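Local coordinates for protein dihydrofolate reductase (Enterococcus faecalis, PDB 4M7U) that reduces 7,8-dihydrofolate to tetrahydrofolate with NADPH as the hydride donor, a step of folate metabolism that probably supports purine, glycine and DNA precursor synthesis, at residues Leu10-Ala15 against Val109-Leu114; Leu121-Ile126 against Glu165-Asn170; Thr67-Thr72 against Glu89-Tyr94. One frame throughout, in Å; residues are numbered along the deposited sequence.

Contact 1 of 3, residues Leu10-Ala15 against Val109-Leu114; sequences LAAIWA and VVFKEL. With NAP (NADP nicotinamide-adenine-dinucleotide phosphate), chain B.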
loop_
_atom_site.group_PDB
_atom_site.type_symbol
_atom_site.label_atom_id
_atom_site.label_comp_id
_atom_site.label_asym_id
_atom_site.label_seq_id
_atom_site.Cartn_x
_atom_site.Cartn_y
_atom_site.Cartn_z
ATOM N N LEU A 10 2.799 -10.744 2.273
ATOM C CA LEU A 10 2.281 -9.388 2.320
ATOM C C LEU A 10 3.415 -8.366 2.166
ATOM O O LEU A 10 4.411 -8.413 2.881
ATOM C CB LEU A 10 1.506 -9.146 3.620
ATOM C CG LEU A 10 0.066 -9.663 3.685
ATOM C CD1 LEU A 10 0.042 -11.121 4.074
ATOM C CD2 LEU A 10 -0.746 -8.847 4.668
ATOM N N ALA A 11 3.256 -7.467 1.202
ATOM C CA ALA A 11 4.136 -6.321 1.045
ATOM C C ALA A 11 3.280 -5.099 1.284
ATOM O O ALA A 11 2.143 -5.043 0.810
ATOM C CB ALA A 11 4.709 -6.271 -0.368
ATOM N N ALA A 12 3.803 -4.122 2.019
ATOM C CA ALA A 12 3.143 -2.819 2.078
ATOM C C ALA A 12 3.905 -1.853 1.163
ATOM O O ALA A 12 5.144 -1.795 1.191
ATOM C CB ALA A 12 3.093 -2.295 3.506
ATOM N N ILE A 13 3.170 -1.119 0.330
ATOM C CA ILE A 13 3.790 -0.158 -0.581
ATOM C C ILE A 13 3.115 1.206 -0.476
ATOM O O ILE A 13 1.885 1.304 -0.450
ATOM C CB ILE A 13 3.760 -0.644 -2.045
ATOM C CG1 ILE A 13 4.527 0.332 -2.942
ATOM C CG2 ILE A 13 2.340 -0.743 -2.537
ATOM C CD1 ILE A 13 4.800 -0.208 -4.325
ATOM N N TRP A 14 3.911 2.264 -0.387
ATOM C CA TRP A 14 3.329 3.594 -0.306
ATOM C C TRP A 14 4.349 4.649 -0.657
ATOM O O TRP A 14 5.557 4.379 -0.666
ATOM C CB TRP A 14 2.715 3.863 1.083
ATOM C CG TRP A 14 3.697 4.168 2.176
ATOM C CD1 TRP A 14 4.054 5.407 2.644
ATOM C CD2 TRP A 14 4.458 3.210 2.936
ATOM N NE1 TRP A 14 4.990 5.273 3.649
ATOM C CE2 TRP A 14 5.255 3.947 3.839
ATOM C CE3 TRP A 14 4.529 1.812 2.937
ATOM C CZ2 TRP A 14 6.114 3.311 4.755
ATOM C CZ3 TRP A 14 5.383 1.186 3.832
ATOM C CH2 TRP A 14 6.169 1.940 4.734
ATOM N N ALA A 15 3.842 5.838 -0.977
ATOM C CA ALA A 15 4.677 7.020 -1.109
ATOM C C ALA A 15 4.252 7.994 -0.023
ATOM O O ALA A 15 3.056 8.122 0.280
ATOM C CB ALA A 15 4.512 7.652 -2.478
ATOM N N VAL A 109 -5.222 3.519 8.489
ATOM C CA VAL A 109 -5.764 2.445 9.342
ATOM C C VAL A 109 -5.323 1.059 8.869
ATOM O O VAL A 109 -4.900 0.210 9.672
ATOM C CB VAL A 109 -7.305 2.461 9.389
ATOM C CG1 VAL A 109 -7.818 1.259 10.170
ATOM C CG2 VAL A 109 -7.801 3.746 10.032
ATOM N N VAL A 110 -5.418 0.835 7.561
ATOM C CA VAL A 110 -5.009 -0.433 6.983
ATOM C C VAL A 110 -3.531 -0.716 7.221
ATOM O O VAL A 110 -3.167 -1.827 7.612
ATOM C CB VAL A 110 -5.359 -0.489 5.488
ATOM C CG1 VAL A 110 -4.947 -1.822 4.885
ATOM C CG2 VAL A 110 -6.848 -0.329 5.323
ATOM N N PHE A 111 -2.678 0.287 7.004
ATOM C CA PHE A 111 -1.225 0.121 7.241
ATOM C C PHE A 111 -0.900 -0.270 8.693
ATOM O O PHE A 111 -0.163 -1.227 8.950
ATOM C CB PHE A 111 -0.479 1.412 6.894
ATOM C CG PHE A 111 -0.272 1.627 5.418
ATOM C CD1 PHE A 111 0.103 0.580 4.586
ATOM C CD2 PHE A 111 -0.420 2.891 4.870
ATOM C CE1 PHE A 111 0.310 0.797 3.213
ATOM C CE2 PHE A 111 -0.215 3.118 3.513
ATOM C CZ PHE A 111 0.146 2.061 2.683
ATOM N N LYS A 112 -1.458 0.477 9.641
ATOM C CA LYS A 112 -1.236 0.219 11.066
ATOM C C LYS A 112 -1.670 -1.195 11.491
ATOM O O LYS A 112 -1.020 -1.816 12.325
ATOM C CB LYS A 112 -1.980 1.264 11.895
ATOM C CG LYS A 112 -1.551 1.366 13.350
ATOM C CD LYS A 112 -2.524 2.258 14.119
ATOM C CE LYS A 112 -1.789 3.284 14.967
ATOM N NZ LYS A 112 -0.917 2.627 15.971
ATOM N N GLU A 113 -2.760 -1.703 10.913
ATOM C CA GLU A 113 -3.261 -3.035 11.266
ATOM C C GLU A 113 -2.507 -4.153 10.614
ATOM O O GLU A 113 -2.400 -5.240 11.176
ATOM C CB GLU A 113 -4.687 -3.221 10.762
ATOM C CG GLU A 113 -5.683 -2.298 11.309
ATOM C CD GLU A 113 -6.985 -2.476 10.588
ATOM O OE1 GLU A 113 -6.967 -2.491 9.326
ATOM O OE2 GLU A 113 -8.008 -2.640 11.285
ATOM N N LEU A 114 -2.043 -3.917 9.393
ATOM C CA LEU A 114 -1.570 -5.021 8.560
ATOM C C LEU A 114 -0.058 -5.050 8.399
ATOM O O LEU A 114 0.512 -6.089 8.057
ATOM C CB LEU A 114 -2.290 -5.014 7.201
ATOM C CG LEU A 114 -3.674 -5.682 7.308
ATOM C CD1 LEU A 114 -4.555 -5.362 6.113
ATOM C CD2 LEU A 114 -3.489 -7.187 7.424
HETATM P PA NAP B . -8.269 3.982 5.002
HETATM O O1A NAP B . -7.241 3.163 5.844
HETATM O O2A NAP B . -7.945 3.953 3.520
HETATM O O5B NAP B . -9.692 3.351 5.165
HETATM C C5B NAP B . -10.270 3.240 6.433
HETATM C C4B NAP B . -11.487 2.371 6.396
HETATM O O4B NAP B . -11.266 0.980 5.887
HETATM C C3B NAP B . -12.421 2.268 7.578
HETATM O O3B NAP B . -13.146 3.356 8.013
HETATM C C2B NAP B . -13.145 1.007 7.287
HETATM O O2B NAP B . -14.250 1.030 6.461
HETATM C C1B NAP B . -11.938 0.166 6.931
HETATM N N9A NAP B . -11.201 -0.854 7.612
HETATM C C8A NAP B . -9.936 -0.726 8.015
HETATM N N7A NAP B . -9.626 -1.875 8.798
HETATM C C5A NAP B . -10.769 -2.673 8.870
HETATM C C6A NAP B . -11.011 -3.896 9.508
HETATM N N6A NAP B . -9.958 -4.535 10.253
HETATM N N1A NAP B . -12.221 -4.440 9.402
HETATM C C2A NAP B . -13.219 -3.832 8.682
HETATM N N3A NAP B . -12.981 -2.615 8.049
HETATM C C4A NAP B . -11.759 -2.072 8.162
HETATM O O3 NAP B . -8.389 5.474 5.512
HETATM P PN NAP B . -7.261 6.286 6.277
HETATM O O1N NAP B . -7.080 5.706 7.716
HETATM O O2N NAP B . -5.932 6.261 5.553
HETATM O O5D NAP B . -7.782 7.781 6.287
HETATM C C5D NAP B . -8.624 8.168 5.228
HETATM C C4D NAP B . -9.644 9.261 5.492
HETATM O O4D NAP B . -9.767 9.832 6.853
HETATM C C3D NAP B . -9.816 10.420 4.510
HETATM O O3D NAP B . -10.931 10.518 3.797
HETATM C C2D NAP B . -9.409 11.643 5.283
HETATM O O2D NAP B . -9.814 12.903 4.895
HETATM C C1D NAP B . -9.525 11.277 6.748
HETATM N N1N NAP B . -8.915 11.978 7.851
HETATM C C2N NAP B . -9.155 13.355 8.251
HETATM C C3N NAP B . -8.514 13.914 9.527
HETATM C C7N NAP B . -9.268 14.981 10.235
HETATM O O7N NAP B . -10.487 14.891 10.290
HETATM N N7N NAP B . -8.650 16.247 10.458
HETATM C C4N NAP B . -7.338 13.168 10.209
HETATM C C5N NAP B . -6.955 11.831 9.519
HETATM C C6N NAP B . -7.678 11.349 8.248
HETATM P P2B NAP B . -15.648 1.324 7.118
HETATM O O1X NAP B . -15.613 2.733 7.794
HETATM O O2X NAP B . -16.712 1.343 5.978
HETATM O O3X NAP B . -15.935 0.258 8.149
#
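Phe111 is the main link between helix 108-114 and strand 9-17, with its ring set against Ala12, Ile13 and Trp14. At CB the chain turns so that CG sits beside the backbone N (chi1 -78°), and the ring points toward the strand. On one flank CE1 approaches the methyl CB of Ala12 at 4.2 Å; on the other, CE2 comes 3.9 Å from Trp14 CB. The tip, CZ, packs more closely, 3.5 Å from that same Trp14 CB, and the backbone oxygen of Ile13 lies near the ring plane, with Ile13 O 3.7 Å from Phe111 CZ. The five-membered ring of Trp14 meets the phenyl obliquely, planes 54° apart, and Phe136 stacks on Trp14 while also meeting Phe111. Toward the start of the strand, Leu10 CD2 and Leu114 CD2 close the apolar seam at 4.2 Å.

The other side of the helix faces NADP. Val109 N donates to O1N of the cofactor at 3.0 Å and Val110 N weakly to O1A, so the start of the helix receives the diphosphate. Glu113 OE2 accepts from adenine N6A, and Glu113 OE1 lies 2.8 Å from N7A. Two acceptors that close would probably be eased by a proton on one of them, while the helix start should help offset the diphosphate charge.

Contact 2 of 3, residues Leu121-Ile126 against Glu165-Asn170; sequences LYRTMI and ETYHRN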
loop_
_atom_site.group_PDB
_atom_site.type_symbol
_atom_site.label_atom_id
_atom_site.label_comp_id
_atom_site.label_asym_id
_atom_site.label_seq_id
_atom_site.Cartn_x
_atom_site.Cartn_y
_atom_site.Cartn_z
ATOM N N LEU A 121 8.486 -3.832 3.254
ATOM C CA LEU A 121 7.939 -2.492 3.039
ATOM C C LEU A 121 8.624 -1.851 1.830
ATOM O O LEU A 121 9.861 -1.774 1.762
ATOM C CB LEU A 121 8.167 -1.608 4.270
ATOM C CG LEU A 121 7.727 -2.188 5.620
ATOM C CD1 LEU A 121 8.086 -1.223 6.740
ATOM C CD2 LEU A 121 6.215 -2.480 5.632
ATOM N N TYR A 122 7.818 -1.394 0.879
ATOM C CA TYR A 122 8.318 -0.584 -0.223
ATOM C C TYR A 122 7.856 0.849 -0.026
ATOM O O TYR A 122 6.666 1.152 -0.166
ATOM C CB TYR A 122 7.767 -1.102 -1.544
ATOM C CG TYR A 122 8.225 -2.499 -1.890
ATOM C CD1 TYR A 122 7.314 -3.543 -1.988
ATOM C CD2 TYR A 122 9.568 -2.772 -2.141
ATOM C CE1 TYR A 122 7.722 -4.823 -2.323
ATOM C CE2 TYR A 122 9.989 -4.059 -2.475
ATOM C CZ TYR A 122 9.059 -5.075 -2.561
ATOM O OH TYR A 122 9.466 -6.348 -2.890
ATOM N N ARG A 123 8.785 1.738 0.304
ATOM C CA ARG A 123 8.434 3.137 0.559
ATOM C C ARG A 123 9.113 4.087 -0.409
ATOM O O ARG A 123 10.340 4.033 -0.606
ATOM C CB ARG A 123 8.815 3.541 1.993
ATOM C CG ARG A 123 8.479 5.006 2.309
ATOM C CD ARG A 123 8.739 5.335 3.777
ATOM N NE ARG A 123 10.149 5.590 4.043
ATOM C CZ ARG A 123 10.600 6.238 5.111
ATOM N NH1 ARG A 123 9.745 6.689 6.026
ATOM N NH2 ARG A 123 11.902 6.448 5.258
ATOM N N THR A 124 8.318 4.967 -1.011
ATOM C CA THR A 124 8.876 6.052 -1.817
ATOM C C THR A 124 8.911 7.304 -0.954
ATOM O O THR A 124 7.866 7.873 -0.627
ATOM C CB THR A 124 8.031 6.344 -3.060
ATOM O OG1 THR A 124 8.000 5.179 -3.900
ATOM C CG2 THR A 124 8.622 7.535 -3.839
ATOM N N MET A 125 10.106 7.718 -0.555
ATOM C CA MET A 125 10.261 8.901 0.298
ATOM C C MET A 125 10.440 10.137 -0.586
ATOM O O MET A 125 11.425 10.249 -1.323
ATOM C CB MET A 125 11.452 8.709 1.253
ATOM C CG MET A 125 11.709 9.892 2.198
ATOM S SD MET A 125 10.239 10.490 3.075
ATOM C CE MET A 125 10.298 9.488 4.528
ATOM N N ILE A 126 9.476 11.050 -0.533
ATOM C CA ILE A 126 9.524 12.247 -1.364
ATOM C C ILE A 126 10.014 13.439 -0.541
ATOM O O ILE A 126 9.390 13.831 0.457
ATOM C CB ILE A 126 8.135 12.556 -1.965
ATOM C CG1 ILE A 126 7.591 11.319 -2.708
ATOM C CG2 ILE A 126 8.211 13.734 -2.889
ATOM C CD1 ILE A 126 6.156 11.499 -3.250
ATOM N N GLU A 165 12.776 3.091 -1.283
ATOM C CA GLU A 165 13.384 2.304 -0.222
ATOM C C GLU A 165 12.724 0.936 -0.045
ATOM O O GLU A 165 11.516 0.791 -0.232
ATOM C CB GLU A 165 13.310 3.072 1.103
ATOM C CG GLU A 165 13.873 4.483 1.043
ATOM C CD GLU A 165 13.714 5.215 2.364
ATOM O OE1 GLU A 165 12.828 4.817 3.168
ATOM O OE2 GLU A 165 14.478 6.179 2.610
ATOM N N THR A 166 13.523 -0.056 0.347
ATOM C CA THR A 166 13.006 -1.380 0.689
ATOM C C THR A 166 13.392 -1.750 2.121
ATOM O O THR A 166 14.561 -1.625 2.497
ATOM C CB THR A 166 13.565 -2.442 -0.274
ATOM O OG1 THR A 166 13.317 -2.033 -1.627
ATOM C CG2 THR A 166 12.916 -3.818 -0.022
ATOM N N TYR A 167 12.420 -2.200 2.916
ATOM C CA TYR A 167 12.684 -2.687 4.277
ATOM C C TYR A 167 12.334 -4.178 4.403
ATOM O O TYR A 167 11.371 -4.648 3.792
ATOM C CB TYR A 167 11.903 -1.869 5.311
ATOM C CG TYR A 167 12.270 -0.397 5.351
ATOM C CD1 TYR A 167 11.809 0.478 4.377
ATOM C CD2 TYR A 167 13.081 0.113 6.359
ATOM C CE1 TYR A 167 12.134 1.818 4.410
ATOM C CE2 TYR A 167 13.417 1.459 6.398
ATOM C CZ TYR A 167 12.940 2.299 5.421
ATOM O OH TYR A 167 13.264 3.630 5.439
ATOM N N HIS A 168 13.146 -4.922 5.155
ATOM C CA HIS A 168 12.888 -6.340 5.426
ATOM C C HIS A 168 12.880 -6.497 6.942
ATOM O O HIS A 168 13.366 -5.618 7.662
ATOM C CB HIS A 168 13.986 -7.244 4.844
ATOM C CG HIS A 168 13.943 -7.427 3.353
ATOM N ND1 HIS A 168 14.911 -8.118 2.666
ATOM C CD2 HIS A 168 13.040 -7.008 2.424
ATOM C CE1 HIS A 168 14.617 -8.121 1.374
ATOM N NE2 HIS A 168 13.496 -7.460 1.200
ATOM N N ARG A 169 12.345 -7.608 7.440
ATOM C CA ARG A 169 12.315 -7.831 8.888
ATOM C C ARG A 169 13.679 -8.236 9.440
ATOM O O ARG A 169 14.431 -8.941 8.768
ATOM C CB ARG A 169 11.241 -8.866 9.261
ATOM C CG ARG A 169 9.846 -8.255 9.278
ATOM C CD ARG A 169 8.761 -9.206 9.737
ATOM N NE ARG A 169 7.508 -8.466 9.865
ATOM C CZ ARG A 169 7.075 -7.922 10.994
ATOM N NH1 ARG A 169 7.778 -8.066 12.113
ATOM N NH2 ARG A 169 5.930 -7.254 11.003
ATOM N N ASN A 170 13.999 -7.782 10.653
ATOM C CA ASN A 170 15.223 -8.228 11.330
ATOM C C ASN A 170 14.967 -9.341 12.350
ATOM O O ASN A 170 14.036 -10.143 12.223
ATOM C CB ASN A 170 15.956 -7.052 11.991
ATOM C CG ASN A 170 15.119 -6.356 13.064
ATOM O OD1 ASN A 170 14.277 -6.973 13.719
ATOM N ND2 ASN A 170 15.360 -5.060 13.252
#
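Leu121 pairs with Tyr167, and Arg123 with Glu165, as the two hydrogen-bonded pairs of an antiparallel strand contact; Tyr122 and Thr166 form the non-hydrogen-bonded pair between them. The backbone bonds are short and fairly straight: Leu121 N reaches Tyr167 O at 3.0 Å, and Glu165 N reaches Arg123 O at 2.7 Å with an N-H...O angle of 167°. CA-H groups of Thr166 and Tyr122 add weaker contacts to Leu121 O and Glu165 O.

The polar side chains gather on one atom, Glu165 OE1. Arg123 runs out from the strand with CG opposite the backbone N (chi1 179°) and then bends at chi3, which brings its guanidinium alongside the carboxylate. NE and NH2 both donate to that oxygen in a salt bridge, Arg123 NH2 at 2.8 Å from Glu165 OE1, with the acceptor close to the guanidinium plane. NH2 arrives on the syn side; NE comes from one face of the carboxylate and Tyr167 OH from the opposite face, giving its proton to Glu165 OE1 at 2.6 Å. Met125 CE lies over one face of the guanidinium, and Lys146 makes a long, weak ion pair with the other oxygen of Glu165.

Apolar packing completes the pairing. On the face of the salt bridge, Leu121 CB meets Tyr167 CB at 3.9 Å; on the other face, Tyr122 and Thr166 lie side by side, with Tyr122 CE2 3.8 Å from Thr166 CG2. Trp141 meets the Tyr167 ring.

Strand 120-126 is thus joined to the antiparallel end of the dihydrofolate reductase sheet. With three donors on one oxygen, Glu165 is fixed in rotation and is probably kept ionised.

Contact 3 of 3, residues Thr67-Thr72 against Glu89-Tyr94; sequences TTIVLT and EEILAY. With NAP (NADP nicotinamide-adenine-dinucleotide phosphate), chain B.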
loop_
_atom_site.group_PDB
_atom_site.type_symbol
_atom_site.label_atom_id
_atom_site.label_comp_id
_atom_site.label_asym_id
_atom_site.label_seq_id
_atom_site.Cartn_x
_atom_site.Cartn_y
_atom_site.Cartn_z
ATOM N N THR A 67 -6.125 -8.113 -8.900
ATOM C CA THR A 67 -7.296 -8.251 -8.048
ATOM C C THR A 67 -7.183 -7.195 -6.950
ATOM O O THR A 67 -6.157 -7.121 -6.269
ATOM C CB THR A 67 -7.364 -9.652 -7.397
ATOM O OG1 THR A 67 -7.524 -10.651 -8.413
ATOM C CG2 THR A 67 -8.544 -9.742 -6.420
ATOM N N THR A 68 -8.215 -6.371 -6.789
ATOM C CA THR A 68 -8.270 -5.430 -5.670
ATOM C C THR A 68 -9.238 -5.923 -4.593
ATOM O O THR A 68 -10.357 -6.359 -4.906
ATOM C CB THR A 68 -8.708 -4.040 -6.128
ATOM O OG1 THR A 68 -7.784 -3.544 -7.108
ATOM C CG2 THR A 68 -8.767 -3.063 -4.935
ATOM N N ILE A 69 -8.812 -5.877 -3.330
ATOM C CA ILE A 69 -9.730 -6.118 -2.206
ATOM C C ILE A 69 -10.021 -4.804 -1.452
ATOM O O ILE A 69 -9.091 -4.091 -1.064
ATOM C CB ILE A 69 -9.159 -7.151 -1.204
ATOM C CG1 ILE A 69 -8.943 -8.517 -1.875
ATOM C CG2 ILE A 69 -10.084 -7.299 -0.008
ATOM C CD1 ILE A 69 -8.036 -9.455 -1.072
ATOM N N VAL A 70 -11.300 -4.470 -1.257
ATOM C CA VAL A 70 -11.653 -3.305 -0.430
ATOM C C VAL A 70 -12.104 -3.738 0.966
ATOM O O VAL A 70 -12.945 -4.636 1.111
ATOM C CB VAL A 70 -12.711 -2.405 -1.089
ATOM C CG1 VAL A 70 -13.058 -1.259 -0.180
ATOM C CG2 VAL A 70 -12.174 -1.859 -2.412
ATOM N N LEU A 71 -11.516 -3.120 1.992
ATOM C CA LEU A 71 -11.776 -3.512 3.374
ATOM C C LEU A 71 -12.798 -2.546 3.978
ATOM O O LEU A 71 -12.628 -1.327 3.889
ATOM C CB LEU A 71 -10.461 -3.489 4.164
ATOM C CG LEU A 71 -10.320 -4.154 5.533
ATOM C CD1 LEU A 71 -10.841 -5.573 5.503
ATOM C CD2 LEU A 71 -8.848 -4.139 5.941
ATOM N N THR A 72 -13.869 -3.083 4.564
ATOM C CA THR A 72 -14.927 -2.257 5.161
ATOM C C THR A 72 -15.719 -3.080 6.160
ATOM O O THR A 72 -15.859 -4.283 5.984
ATOM C CB THR A 72 -15.885 -1.666 4.075
ATOM O OG1 THR A 72 -16.912 -0.867 4.691
ATOM C CG2 THR A 72 -16.529 -2.776 3.262
ATOM N N GLU A 89 -8.571 -10.660 9.685
ATOM C CA GLU A 89 -8.513 -12.122 9.620
ATOM C C GLU A 89 -8.844 -12.600 8.213
ATOM O O GLU A 89 -8.115 -13.413 7.643
ATOM C CB GLU A 89 -9.450 -12.775 10.647
ATOM C CG GLU A 89 -9.124 -12.445 12.111
ATOM C CD GLU A 89 -9.472 -11.002 12.501
ATOM O OE1 GLU A 89 -10.487 -10.466 12.002
ATOM O OE2 GLU A 89 -8.726 -10.395 13.300
ATOM N N GLU A 90 -9.921 -12.054 7.650
ATOM C CA GLU A 90 -10.383 -12.412 6.311
ATOM C C GLU A 90 -9.316 -12.109 5.255
ATOM O O GLU A 90 -9.080 -12.928 4.366
ATOM C CB GLU A 90 -11.689 -11.667 5.989
ATOM C CG GLU A 90 -12.637 -12.396 5.039
ATOM C CD GLU A 90 -13.878 -11.564 4.687
ATOM O OE1 GLU A 90 -14.272 -10.699 5.500
ATOM O OE2 GLU A 90 -14.452 -11.760 3.586
ATOM N N ILE A 91 -8.673 -10.942 5.361
ATOM C CA ILE A 91 -7.554 -10.585 4.486
ATOM C C ILE A 91 -6.428 -11.614 4.621
ATOM O O ILE A 91 -5.885 -12.092 3.627
ATOM C CB ILE A 91 -6.970 -9.188 4.824
ATOM C CG1 ILE A 91 -8.006 -8.078 4.604
ATOM C CG2 ILE A 91 -5.706 -8.911 3.997
ATOM C CD1 ILE A 91 -8.474 -7.939 3.167
ATOM N N LEU A 92 -6.081 -11.967 5.856
ATOM C CA LEU A 92 -4.978 -12.910 6.083
ATOM C C LEU A 92 -5.270 -14.317 5.542
ATOM O O LEU A 92 -4.359 -15.023 5.089
ATOM C CB LEU A 92 -4.604 -12.946 7.567
ATOM C CG LEU A 92 -4.010 -11.628 8.075
ATOM C CD1 LEU A 92 -3.676 -11.700 9.561
ATOM C CD2 LEU A 92 -2.775 -11.272 7.262
ATOM N N ALA A 93 -6.540 -14.713 5.562
ATOM C CA ALA A 93 -6.915 -16.030 5.066
ATOM C C ALA A 93 -6.796 -16.098 3.551
ATOM O O ALA A 93 -6.366 -17.115 2.994
ATOM C CB ALA A 93 -8.325 -16.390 5.515
ATOM N N TYR A 94 -7.201 -15.023 2.882
ATOM C CA TYR A 94 -7.022 -14.906 1.436
ATOM C C TYR A 94 -5.526 -14.926 1.081
ATOM O O TYR A 94 -5.104 -15.643 0.165
ATOM C CB TYR A 94 -7.655 -13.606 0.927
ATOM C CG TYR A 94 -7.361 -13.300 -0.536
ATOM C CD1 TYR A 94 -8.259 -13.657 -1.534
ATOM C CD2 TYR A 94 -6.195 -12.638 -0.916
ATOM C CE1 TYR A 94 -7.999 -13.366 -2.876
ATOM C CE2 TYR A 94 -5.924 -12.354 -2.249
ATOM C CZ TYR A 94 -6.832 -12.713 -3.223
ATOM O OH TYR A 94 -6.563 -12.425 -4.547
HETATM P PA NAP B . -8.269 3.982 5.002
HETATM O O1A NAP B . -7.241 3.163 5.844
HETATM O O2A NAP B . -7.945 3.953 3.520
HETATM O O5B NAP B . -9.692 3.351 5.165
HETATM C C5B NAP B . -10.270 3.240 6.433
HETATM C C4B NAP B . -11.487 2.371 6.396
HETATM O O4B NAP B . -11.266 0.980 5.887
HETATM C C3B NAP B . -12.421 2.268 7.578
HETATM O O3B NAP B . -13.146 3.356 8.013
HETATM C C2B NAP B . -13.145 1.007 7.287
HETATM O O2B NAP B . -14.250 1.030 6.461
HETATM C C1B NAP B . -11.938 0.166 6.931
HETATM N N9A NAP B . -11.201 -0.854 7.612
HETATM C C8A NAP B . -9.936 -0.726 8.015
HETATM N N7A NAP B . -9.626 -1.875 8.798
HETATM C C5A NAP B . -10.769 -2.673 8.870
HETATM C C6A NAP B . -11.011 -3.896 9.508
HETATM N N6A NAP B . -9.958 -4.535 10.253
HETATM N N1A NAP B . -12.221 -4.440 9.402
HETATM C C2A NAP B . -13.219 -3.832 8.682
HETATM N N3A NAP B . -12.981 -2.615 8.049
HETATM C C4A NAP B . -11.759 -2.072 8.162
HETATM O O3 NAP B . -8.389 5.474 5.512
HETATM P PN NAP B . -7.261 6.286 6.277
HETATM O O1N NAP B . -7.080 5.706 7.716
HETATM O O2N NAP B . -5.932 6.261 5.553
HETATM O O5D NAP B . -7.782 7.781 6.287
HETATM C C5D NAP B . -8.624 8.168 5.228
HETATM C C4D NAP B . -9.644 9.261 5.492
HETATM O O4D NAP B . -9.767 9.832 6.853
HETATM C C3D NAP B . -9.816 10.420 4.510
HETATM O O3D NAP B . -10.931 10.518 3.797
HETATM C C2D NAP B . -9.409 11.643 5.283
HETATM O O2D NAP B . -9.814 12.903 4.895
HETATM C C1D NAP B . -9.525 11.277 6.748
HETATM N N1N NAP B . -8.915 11.978 7.851
HETATM C C2N NAP B . -9.155 13.355 8.251
HETATM C C3N NAP B . -8.514 13.914 9.527
HETATM C C7N NAP B . -9.268 14.981 10.235
HETATM O O7N NAP B . -10.487 14.891 10.290
HETATM N N7N NAP B . -8.650 16.247 10.458
HETATM C C4N NAP B . -7.338 13.168 10.209
HETATM C C5N NAP B . -6.955 11.831 9.519
HETATM C C6N NAP B . -7.678 11.349 8.248
HETATM P P2B NAP B . -15.648 1.324 7.118
HETATM O O1X NAP B . -15.613 2.733 7.794
HETATM O O2X NAP B . -16.712 1.343 5.978
HETATM O O3X NAP B . -15.935 0.258 8.149
HETATM O O HOH W 1 -7.734 -13.559 -6.705
#
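Ile69 sets its terminal methyl over the face of the Tyr94 ring, a CH-pi contact in which CD1 stands 3.8 Å from the ring centroid and 14° off the normal. Two different branches of Ile69 do the work: while CD1 covers the tyrosine, CG2 turns to Ile91 and meets its CD1 at 3.6 Å, the two side chains running alongside each other in opposite senses. Tyr94 extends with CG opposite its backbone N (chi1 172°), which carries the ring alongside the strand as far as Thr67. There a water in the ring plane lies 2.7 Å from Tyr94 OH and makes a weak, long bond to Thr67 OG1; the hydroxyl also bonds Thr47 OG1.

At the far end of the strand Leu71 divides its contacts. Its CD1 packs on Ile91 CG1 at 3.9 Å, whereas CG lies over one face of the adenine, 3.6 Å from NADP C4A. Next to it, Thr72 OG1 donates to the cofactor's 2'-phosphate oxygen O2X at 2.6 Å. The apolar layer holding helix 88-97 on strand 67-71 therefore continues into the adenine site, and the Thr72 bond is made to the phosphate that NAD lacks, consistent with a site for NADP.

Overall arrangement
All three contacts reach the same mixed sheet. Contact 1 lies deepest, its centre about 5 Å from the centre of the chain, and is buried; contact 3, also buried, sits farther out, and contact 2 is partly exposed. Contacts 2 and 3 lie on opposite sides of the chain's centre, about 22 Å apart between centres. Contacts 1 and 2 use neighbouring strands, 9-17 and 120-126, with Tyr122 N probably hydrogen-bonded to Ala12 O; contacts 1 and 3 share NADP and meet where Leu92 packs on Leu10 and Leu114. Helix-on-strand packing at 1 and 3 is mainly apolar, with some polar groups turned to the cofactor, whereas strand pairing at 2 uses backbone bonds and a salt bridge.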